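Long-range contacts in 199aa long hypothetical Trp repressor binding protein (Sulfolobus tokodaii, PDB 2ZKI), which is of unknown function but probably binds FMN in a flavodoxin-like fold and may act as an NADPH-dependent reductase: residues V110-E115 with T125-M130; L8-G13 with R38-T43; I148-Q153 with D173-K178. One frame throughout, in Å; residues are numbered along the deposited sequence.

Along the chain interaction 2 comes first, then interaction 1, then interaction 3, none nested in another. The first two share the parallel sheet ordered 34-39, 6-11, 73-79, 109-115, 140-141. Interaction 2 pairs the first two of these strands, and interaction 1 packs helix 125-130 on strand 109-115; their centres lie about 14 Å apart, and Phe-113 of 109-115 packs on Val-9 and Phe-11 of 6-11. Interaction 3, at the surface, joins helix 150-153 to the start of helix 174-195, its centre about 18 Å from that of interaction 1 and about 25 Å from that of interaction 2. Two contacts thus belong to the buried sheet core and the third to the periphery of a flavodoxin-like alpha/beta fold.

Interaction 1 of 3, residues V110-E115 with T125-M130; sequences VTFFTE and TTILTM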
loop_
_atom_site.group_PDB
_atom_site.type_symbol
_atom_site.label_atom_id
_atom_site.label_comp_id
_atom_site.label_asym_id
_atom_site.label_seq_id
_atom_site.Cartn_x
_atom_site.Cartn_y
_atom_site.Cartn_z
ATOM N N VAL A 110 -17.060 3.729 4.291
ATOM C CA VAL A 110 -16.170 3.475 5.420
ATOM C C VAL A 110 -15.054 4.519 5.474
ATOM O O VAL A 110 -14.486 4.890 4.444
ATOM C CB VAL A 110 -15.593 2.015 5.398
ATOM C CG1 VAL A 110 -14.805 1.734 4.116
ATOM C CG2 VAL A 110 -14.745 1.732 6.632
ATOM N N THR A 111 -14.765 5.001 6.678
ATOM C CA THR A 111 -13.660 5.929 6.901
ATOM C C THR A 111 -12.719 5.386 7.982
ATOM O O THR A 111 -13.151 4.664 8.886
ATOM C CB THR A 111 -14.157 7.369 7.234
ATOM O OG1 THR A 111 -13.047 8.275 7.239
ATOM C CG2 THR A 111 -14.874 7.428 8.583
ATOM N N PHE A 112 -11.436 5.729 7.879
ATOM C CA PHE A 112 -10.424 5.176 8.773
ATOM C C PHE A 112 -9.690 6.238 9.578
ATOM O O PHE A 112 -9.436 7.344 9.094
ATOM C CB PHE A 112 -9.410 4.333 7.993
ATOM C CG PHE A 112 -10.026 3.211 7.211
ATOM C CD1 PHE A 112 -10.225 3.333 5.840
ATOM C CD2 PHE A 112 -10.404 2.031 7.843
ATOM C CE1 PHE A 112 -10.794 2.297 5.108
ATOM C CE2 PHE A 112 -10.973 0.988 7.123
ATOM C CZ PHE A 112 -11.168 1.119 5.753
ATOM N N PHE A 113 -9.349 5.877 10.813
ATOM C CA PHE A 113 -8.568 6.733 11.699
ATOM C C PHE A 113 -7.562 5.923 12.517
ATOM O O PHE A 113 -7.769 4.738 12.785
ATOM C CB PHE A 113 -9.478 7.578 12.600
ATOM C CG PHE A 113 -10.349 6.780 13.539
ATOM C CD1 PHE A 113 -11.530 6.191 13.093
ATOM C CD2 PHE A 113 -10.008 6.656 14.885
ATOM C CE1 PHE A 113 -12.344 5.474 13.966
ATOM C CE2 PHE A 113 -10.814 5.938 15.765
ATOM C CZ PHE A 113 -11.985 5.347 15.305
ATOM N N THR A 114 -6.466 6.569 12.900
ATOM C CA THR A 114 -5.366 5.885 13.571
ATOM C C THR A 114 -4.610 6.817 14.524
ATOM O O THR A 114 -5.000 7.969 14.716
ATOM C CB THR A 114 -4.409 5.206 12.541
ATOM O OG1 THR A 114 -3.506 4.329 13.223
ATOM C CG2 THR A 114 -3.616 6.234 11.734
ATOM N N GLU A 115 -3.540 6.300 15.124
ATOM C CA GLU A 115 -2.737 7.034 16.096
ATOM C C GLU A 115 -1.328 6.457 16.103
ATOM O O GLU A 115 -1.149 5.243 16.007
ATOM C CB GLU A 115 -3.377 6.934 17.490
ATOM C CG GLU A 115 -2.597 7.588 18.637
ATOM C CD GLU A 115 -1.616 6.635 19.323
ATOM O OE1 GLU A 115 -1.965 5.447 19.511
ATOM O OE2 GLU A 115 -0.499 7.078 19.681
ATOM N N THR A 125 0.138 5.224 6.575
ATOM C CA THR A 125 0.235 3.860 6.028
ATOM C C THR A 125 -0.781 2.908 6.652
ATOM O O THR A 125 -1.329 2.047 5.964
ATOM C CB THR A 125 1.648 3.243 6.176
ATOM O OG1 THR A 125 2.208 3.608 7.443
ATOM C CG2 THR A 125 2.562 3.713 5.057
ATOM N N THR A 126 -1.027 3.077 7.950
ATOM C CA THR A 126 -2.000 2.264 8.678
ATOM C C THR A 126 -3.371 2.344 8.016
ATOM O O THR A 126 -4.055 1.330 7.873
ATOM C CB THR A 126 -2.110 2.690 10.155
ATOM O OG1 THR A 126 -0.801 2.864 10.706
ATOM C CG2 THR A 126 -2.847 1.638 10.966
ATOM N N ILE A 127 -3.753 3.550 7.601
ATOM C CA ILE A 127 -5.022 3.778 6.912
ATOM C C ILE A 127 -5.032 3.138 5.520
ATOM O O ILE A 127 -6.037 2.546 5.117
ATOM C CB ILE A 127 -5.365 5.287 6.854
ATOM C CG1 ILE A 127 -5.719 5.790 8.257
ATOM C CG2 ILE A 127 -6.522 5.552 5.894
ATOM C CD1 ILE A 127 -5.500 7.268 8.474
ATOM N N LEU A 128 -3.913 3.238 4.803
ATOM C CA LEU A 128 -3.796 2.635 3.473
ATOM C C LEU A 128 -3.844 1.104 3.529
ATOM O O LEU A 128 -4.413 0.463 2.646
ATOM C CB LEU A 128 -2.523 3.112 2.760
ATOM C CG LEU A 128 -2.337 2.682 1.298
ATOM C CD1 LEU A 128 -3.216 3.507 0.359
ATOM C CD2 LEU A 128 -0.879 2.791 0.888
ATOM N N THR A 129 -3.254 0.527 4.573
ATOM C CA THR A 129 -3.264 -0.923 4.754
ATOM C C THR A 129 -4.646 -1.419 5.186
ATOM O O THR A 129 -5.138 -2.419 4.666
ATOM C CB THR A 129 -2.184 -1.399 5.757
ATOM O OG1 THR A 129 -2.361 -0.734 7.012
ATOM C CG2 THR A 129 -0.780 -1.120 5.222
ATOM N N MET A 130 -5.270 -0.702 6.120
ATOM C CA MET A 130 -6.621 -1.026 6.590
ATOM C C MET A 130 -7.664 -1.009 5.477
ATOM O O MET A 130 -8.664 -1.722 5.549
ATOM C CB MET A 130 -7.059 -0.051 7.683
ATOM C CG MET A 130 -6.436 -0.302 9.041
ATOM S SD MET A 130 -6.780 1.040 10.194
ATOM C CE MET A 130 -8.448 0.648 10.721
#
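Phe-112 of strand 109-115 and Met-130 of helix 125-130 form the dense end of this buried contact. The Met-130 side chain runs past the ring in the opposite sense, with CB above one face. Its bend at chi3 (80°) brings the methyl group to the rim, where Met-130 CE lies 3.7 Å from Phe-112 CD2. The sulfur sits obliquely, Met-130 SD being 5.4 Å from the Phe-112 ring centroid, a Met-aromatic contact. Next to it Ile-127 packs with both branches: CG2 is 3.8 Å from Phe-112 CB, while CD1 reaches forward to Thr-114 CG2 at 3.9 Å. The contact is thinner towards the strand's C-terminal end. There Thr-114 OG1 meets the methyl Thr-126 CG2 at 3.6 Å, and the two hydroxyls are not bonded to each other. Nor is this end a wetted edge, for every touching residue is buried. Thr-114 OG1 bonds to Ser-78 O on the adjoining strand and Thr-126 OG1 to Gly-122 O, while Ile-127 also packs on Tyr-135 of the third subunit. With the hydroxyls engaged elsewhere, strand and helix are joined mainly by apolar and sulfur-aromatic packing, a join without directional polar bonds.

Interaction 2 of 3, residues L8-G13 with R38-T43; sequences LVLFYG and RRVRET
Arg-38 N donates to Val-9 O at 2.9 Å in a nearly straight bond (172°), the first of three backbone bonds that pair two parallel strands. Phe-11 N donates to Arg-38 O (3.2 Å), and Phe-11 O accepts from Val-40 N (3.2 Å), just beyond the end of strand 34-39. Where the strands end, a side-chain bond takes over: Tyr-12 OH donates to Glu-42 OE2 at 2.7 Å, on the syn lone pair, with ring and carboxylate planes almost perpendicular (86°). Tyr-14 OH is a second partner of OE2, while OE1 accepts from the backbone N of Thr-43 and of Leu-44, so both carboxylate oxygens are held. The Arg-38 side chain leads away from the strand pair, its NH2 in a salt bridge with a sulfate ion, probably from the crystallisation liquor. Apolar contacts flank the bonds. Arg-39 CB stands over one face of the Phe-11 ring in a CH-pi contact, 4.2 Å from its centroid, and Val-40 divides its methyls, CG1 to Leu-10 CD1 and CG2 to Tyr-12 CB. The pair closes the beta-alpha-beta unit 6-11, 16-31, 34-39; strand 73-79 bonds the other edge of 6-11, and helix 87-94 packs on Leu-10 and Val-40.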
loop_
_atom_site.group_PDB
_atom_site.type_symbol
_atom_site.label_atom_id
_atom_site.label_comp_id
_atom_site.label_asym_id
_atom_site.label_seq_id
_atom_site.Cartn_x
_atom_site.Cartn_y
_atom_site.Cartn_z
ATOM N N LEU A 8 -21.602 3.603 12.770
ATOM C CA LEU A 8 -20.884 2.788 13.742
ATOM C C LEU A 8 -19.432 3.235 13.840
ATOM O O LEU A 8 -18.697 3.222 12.850
ATOM C CB LEU A 8 -20.954 1.300 13.372
ATOM C CG LEU A 8 -20.375 0.295 14.375
ATOM C CD1 LEU A 8 -21.323 0.077 15.543
ATOM C CD2 LEU A 8 -20.070 -1.021 13.694
ATOM N N VAL A 9 -19.030 3.642 15.039
ATOM C CA VAL A 9 -17.637 3.964 15.305
ATOM C C VAL A 9 -16.993 2.752 15.976
ATOM O O VAL A 9 -17.246 2.458 17.148
ATOM C CB VAL A 9 -17.479 5.249 16.160
ATOM C CG1 VAL A 9 -16.011 5.562 16.391
ATOM C CG2 VAL A 9 -18.169 6.434 15.488
ATOM N N LEU A 10 -16.180 2.043 15.202
ATOM C CA LEU A 10 -15.529 0.818 15.644
ATOM C C LEU A 10 -14.042 1.071 15.854
ATOM O O LEU A 10 -13.398 1.711 15.023
ATOM C CB LEU A 10 -15.745 -0.281 14.603
ATOM C CG LEU A 10 -15.174 -1.681 14.833
ATOM C CD1 LEU A 10 -15.764 -2.304 16.076
ATOM C CD2 LEU A 10 -15.443 -2.551 13.621
ATOM N N PHE A 11 -13.500 0.574 16.962
ATOM C CA PHE A 11 -12.092 0.800 17.281
ATOM C C PHE A 11 -11.471 -0.252 18.196
ATOM O O PHE A 11 -12.158 -0.878 19.001
ATOM C CB PHE A 11 -11.885 2.207 17.870
ATOM C CG PHE A 11 -12.382 2.365 19.284
ATOM C CD1 PHE A 11 -13.712 2.676 19.540
ATOM C CD2 PHE A 11 -11.511 2.223 20.361
ATOM C CE1 PHE A 11 -14.169 2.828 20.848
ATOM C CE2 PHE A 11 -11.961 2.373 21.672
ATOM C CZ PHE A 11 -13.290 2.676 21.914
ATOM N N TYR A 12 -10.163 -0.443 18.047
ATOM C CA TYR A 12 -9.358 -1.137 19.044
ATOM C C TYR A 12 -8.633 -0.076 19.865
ATOM O O TYR A 12 -8.305 0.991 19.344
ATOM C CB TYR A 12 -8.345 -2.075 18.375
ATOM C CG TYR A 12 -7.370 -2.719 19.343
ATOM C CD1 TYR A 12 -7.660 -3.942 19.946
ATOM C CD2 TYR A 12 -6.162 -2.096 19.664
ATOM C CE1 TYR A 12 -6.771 -4.531 20.842
ATOM C CE2 TYR A 12 -5.266 -2.674 20.557
ATOM C CZ TYR A 12 -5.575 -3.891 21.141
ATOM O OH TYR A 12 -4.688 -4.464 22.025
ATOM N N GLY A 13 -8.396 -0.355 21.145
ATOM C CA GLY A 13 -7.530 0.506 21.945
ATOM C C GLY A 13 -8.048 0.960 23.294
ATOM O O GLY A 13 -9.209 0.735 23.644
ATOM N N ARG A 38 -18.460 1.381 19.528
ATOM C CA ARG A 38 -18.163 0.019 19.961
ATOM C C ARG A 38 -16.669 -0.273 19.869
ATOM O O ARG A 38 -15.982 0.243 18.986
ATOM C CB ARG A 38 -18.924 -0.995 19.100
ATOM C CG ARG A 38 -20.442 -0.815 19.010
ATOM C CD ARG A 38 -21.176 -1.431 20.191
ATOM N NE ARG A 38 -21.557 -0.429 21.181
ATOM C CZ ARG A 38 -22.782 0.073 21.320
ATOM N NH1 ARG A 38 -23.775 -0.333 20.538
ATOM N NH2 ARG A 38 -23.016 0.982 22.254
ATOM N N ARG A 39 -16.177 -1.107 20.782
ATOM C CA ARG A 39 -14.792 -1.590 20.743
ATOM C C ARG A 39 -14.734 -3.097 20.467
ATOM O O ARG A 39 -15.750 -3.789 20.557
ATOM C CB ARG A 39 -14.032 -1.224 22.030
ATOM C CG ARG A 39 -14.720 -1.603 23.341
ATOM C CD ARG A 39 -14.342 -3.002 23.812
ATOM N NE ARG A 39 -14.811 -3.262 25.172
ATOM C CZ ARG A 39 -14.047 -3.194 26.260
ATOM N NH1 ARG A 39 -14.573 -3.444 27.451
ATOM N NH2 ARG A 39 -12.760 -2.882 26.165
ATOM N N VAL A 40 -13.546 -3.593 20.121
ATOM C CA VAL A 40 -13.359 -5.018 19.830
ATOM C C VAL A 40 -12.743 -5.784 21.002
ATOM O O VAL A 40 -12.126 -5.194 21.891
ATOM C CB VAL A 40 -12.509 -5.262 18.544
ATOM C CG1 VAL A 40 -13.277 -4.848 17.301
ATOM C CG2 VAL A 40 -11.160 -4.548 18.623
ATOM N N ARG A 41 -12.925 -7.103 20.978
ATOM C CA ARG A 41 -12.366 -8.022 21.965
ATOM C C ARG A 41 -10.839 -8.037 21.895
ATOM O O ARG A 41 -10.261 -7.909 20.815
ATOM C CB ARG A 41 -12.900 -9.427 21.686
ATOM C CG ARG A 41 -12.918 -10.376 22.869
ATOM C CD ARG A 41 -13.057 -11.806 22.372
ATOM N NE ARG A 41 -13.746 -12.677 23.322
ATOM C CZ ARG A 41 -15.057 -12.914 23.315
ATOM N NH1 ARG A 41 -15.843 -12.342 22.408
ATOM N NH2 ARG A 41 -15.587 -13.724 24.222
ATOM N N GLU A 42 -10.193 -8.198 23.048
ATOM C CA GLU A 42 -8.736 -8.310 23.109
ATOM C C GLU A 42 -8.274 -9.715 22.723
ATOM O O GLU A 42 -8.882 -10.712 23.122
ATOM C CB GLU A 42 -8.218 -7.932 24.503
ATOM C CG GLU A 42 -6.693 -7.909 24.637
ATOM C CD GLU A 42 -6.031 -6.907 23.706
ATOM O OE1 GLU A 42 -5.500 -7.326 22.654
ATOM O OE2 GLU A 42 -6.051 -5.698 24.017
ATOM N N THR A 43 -7.193 -9.782 21.948
ATOM C CA THR A 43 -6.656 -11.053 21.463
ATOM C C THR A 43 -5.246 -11.342 21.976
ATOM O O THR A 43 -4.769 -12.477 21.884
ATOM C CB THR A 43 -6.660 -11.123 19.917
ATOM O OG1 THR A 43 -5.929 -10.013 19.380
ATOM C CG2 THR A 43 -8.087 -11.107 19.376
#

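Interaction 3 of 3, residues I148-Q153 with D173-K178; sequences IPELFQ and DEMERK. With SO4 (sulfate ion), chain L; SO4 (sulfate ion), chain K.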
loop_
_atom_site.group_PDB
_atom_site.type_symbol
_atom_site.label_atom_id
_atom_site.label_comp_id
_atom_site.label_asym_id
_atom_site.label_seq_id
_atom_site.Cartn_x
_atom_site.Cartn_y
_atom_site.Cartn_z
ATOM N N ILE A 148 -11.576 20.912 5.672
ATOM C CA ILE A 148 -11.461 22.049 6.588
ATOM C C ILE A 148 -10.040 22.639 6.605
ATOM O O ILE A 148 -9.063 21.910 6.406
ATOM C CB ILE A 148 -11.948 21.703 8.027
ATOM C CG1 ILE A 148 -11.222 20.469 8.582
ATOM C CG2 ILE A 148 -13.465 21.525 8.040
ATOM C CD1 ILE A 148 -11.294 20.330 10.094
ATOM N N PRO A 149 -9.921 23.962 6.841
ATOM C CA PRO A 149 -8.615 24.631 6.834
ATOM C C PRO A 149 -7.631 24.116 7.895
ATOM O O PRO A 149 -6.424 24.335 7.764
ATOM C CB PRO A 149 -8.970 26.098 7.104
ATOM C CG PRO A 149 -10.307 26.057 7.766
ATOM C CD PRO A 149 -11.014 24.912 7.120
ATOM N N GLU A 150 -8.146 23.441 8.923
ATOM C CA GLU A 150 -7.315 22.862 9.988
ATOM C C GLU A 150 -6.417 21.723 9.491
ATOM O O GLU A 150 -5.379 21.441 10.095
ATOM C CB GLU A 150 -8.187 22.372 11.150
ATOM C CG GLU A 150 -8.652 23.468 12.116
ATOM C CD GLU A 150 -9.741 24.383 11.547
ATOM O OE1 GLU A 150 -9.967 25.465 12.134
ATOM O OE2 GLU A 150 -10.372 24.030 10.522
ATOM N N LEU A 151 -6.823 21.079 8.395
ATOM C CA LEU A 151 -6.063 19.975 7.801
ATOM C C LEU A 151 -4.782 20.444 7.109
ATOM O O LEU A 151 -3.809 19.689 7.013
ATOM C CB LEU A 151 -6.939 19.164 6.840
ATOM C CG LEU A 151 -7.873 18.138 7.492
ATOM C CD1 LEU A 151 -9.035 17.793 6.574
ATOM C CD2 LEU A 151 -7.117 16.881 7.900
ATOM N N PHE A 152 -4.794 21.686 6.629
ATOM C CA PHE A 152 -3.585 22.341 6.142
ATOM C C PHE A 152 -2.711 22.767 7.324
ATOM O O PHE A 152 -1.488 22.625 7.285
ATOM C CB PHE A 152 -3.934 23.580 5.312
ATOM C CG PHE A 152 -4.686 23.289 4.037
ATOM C CD1 PHE A 152 -4.011 22.872 2.890
ATOM C CD2 PHE A 152 -6.068 23.471 3.972
ATOM C CE1 PHE A 152 -4.703 22.618 1.702
ATOM C CE2 PHE A 152 -6.770 23.222 2.786
ATOM C CZ PHE A 152 -6.084 22.796 1.651
ATOM N N GLN A 153 -3.359 23.275 8.372
ATOM C CA GLN A 153 -2.685 23.933 9.495
ATOM C C GLN A 153 -2.007 22.995 10.489
ATOM O O GLN A 153 -0.946 23.325 11.028
ATOM C CB GLN A 153 -3.671 24.825 10.253
ATOM C CG GLN A 153 -4.146 26.045 9.478
ATOM C CD GLN A 153 -5.282 26.788 10.171
ATOM O OE1 GLN A 153 -5.793 26.353 11.207
ATOM N NE2 GLN A 153 -5.683 27.916 9.594
ATOM N N ASP A 173 -5.347 17.580 21.209
ATOM C CA ASP A 173 -5.316 19.043 21.085
ATOM C C ASP A 173 -6.464 19.566 20.213
ATOM O O ASP A 173 -7.174 18.783 19.578
ATOM C CB ASP A 173 -3.952 19.536 20.580
ATOM C CG ASP A 173 -3.556 18.925 19.247
ATOM O OD1 ASP A 173 -2.631 18.089 19.239
ATOM O OD2 ASP A 173 -4.154 19.284 18.209
ATOM N N GLU A 174 -6.637 20.887 20.191
ATOM C CA GLU A 174 -7.757 21.530 19.491
ATOM C C GLU A 174 -7.855 21.144 18.012
ATOM O O GLU A 174 -8.941 20.825 17.523
ATOM C CB GLU A 174 -7.674 23.055 19.634
ATOM C CG GLU A 174 -8.916 23.803 19.149
ATOM C CD GLU A 174 -8.641 25.260 18.817
ATOM O OE1 GLU A 174 -9.566 26.087 18.963
ATOM O OE2 GLU A 174 -7.504 25.583 18.407
ATOM N N MET A 175 -6.719 21.178 17.316
ATOM C CA MET A 175 -6.644 20.832 15.896
ATOM C C MET A 175 -7.195 19.437 15.615
ATOM O O MET A 175 -7.941 19.237 14.658
ATOM C CB MET A 175 -5.194 20.918 15.404
ATOM C CG MET A 175 -4.641 22.331 15.299
ATOM S SD MET A 175 -5.183 23.164 13.798
ATOM C CE MET A 175 -4.824 24.868 14.223
ATOM N N GLU A 176 -6.827 18.485 16.468
ATOM C CA GLU A 176 -7.174 17.079 16.287
ATOM C C GLU A 176 -8.664 16.799 16.485
ATOM O O GLU A 176 -9.250 16.012 15.736
ATOM C CB GLU A 176 -6.329 16.204 17.215
ATOM C CG GLU A 176 -4.834 16.246 16.904
ATOM C CD GLU A 176 -3.985 15.514 17.926
ATOM O OE1 GLU A 176 -4.435 15.337 19.076
ATOM O OE2 GLU A 176 -2.852 15.122 17.579
ATOM N N ARG A 177 -9.268 17.449 17.480
ATOM C CA ARG A 177 -10.703 17.303 17.754
ATOM C C ARG A 177 -11.551 17.865 16.614
ATOM O O ARG A 177 -12.583 17.290 16.258
ATOM C CB ARG A 177 -11.091 17.997 19.062
ATOM C CG ARG A 177 -10.307 17.566 20.291
ATOM C CD ARG A 177 -10.930 18.148 21.548
ATOM N NE ARG A 177 -9.918 18.708 22.439
ATOM C CZ ARG A 177 -9.634 20.006 22.535
ATOM N NH1 ARG A 177 -10.293 20.895 21.799
ATOM N NH2 ARG A 177 -8.691 20.418 23.374
ATOM N N LYS A 178 -11.107 18.993 16.058
ATOM C CA LYS A 178 -11.757 19.631 14.914
ATOM C C LYS A 178 -11.726 18.713 13.698
ATOM O O LYS A 178 -12.709 18.620 12.957
ATOM C CB LYS A 178 -11.062 20.951 14.570
ATOM C CG LYS A 178 -11.349 22.116 15.512
ATOM C CD LYS A 178 -12.496 22.985 14.999
ATOM C CE LYS A 178 -12.353 24.444 15.445
ATOM N NZ LYS A 178 -12.372 24.616 16.930
HETATM S S SO4 L . -5.650 22.492 23.269
HETATM O O1 SO4 L . -6.901 23.242 23.193
HETATM O O2 SO4 L . -4.756 23.138 24.226
HETATM O O3 SO4 L . -5.928 21.133 23.720
HETATM O O4 SO4 L . -5.020 22.456 21.951
HETATM S S SO4 K . -13.256 22.052 20.853
HETATM O O1 SO4 K . -14.614 22.566 21.003
HETATM O O2 SO4 K . -12.414 22.620 21.899
HETATM O O3 SO4 K . -13.265 20.596 20.977
HETATM O O4 SO4 K . -12.733 22.434 19.544
#
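Ile-148 opens the contact by pointing its CD1 at the backbone of the C-terminal helix, 3.6 Å from Lys-178 O. In the short helix 150-153, Glu-150 lays its aliphatic part across Met-175, with Glu-150 CG 3.9 Å from Met-175 SD. The chain of Glu-150 bends at chi2 (73°), and its OE1 stays 5.4 Å from Lys-178 NZ, beyond ion-pair range, though some attraction may remain; that NZ has a long pairing with Glu-174 and a weak bond to a sulfate. Leu-151 turns from the 173-178 segment to pack on Ile-179 and Phe-182 further along the same helix. The exposed Gln-153 meets the end of Met-175, its OE1 3.5 Å from Met-175 CE. The thioether, folded by chi2 (-80°), thus lies against both polar side chains. Glu-174 N, in the first turn of helix 174-195, donates at 2.9 Å to O4 of a sulfate ion (chain L), probably from the crystallisation liquor, and Arg-177 adds a weak bond to that ion. Asp-173 is the N-cap of this helix: Glu-176 N donates to Asp-173 OD2 (3.3 Å), and Asp-173 N donates back to Glu-176 OE1 (3.2 Å). The Asp-173/Glu-176 pair is a capping box, here with an anion bound at the helix N-terminus.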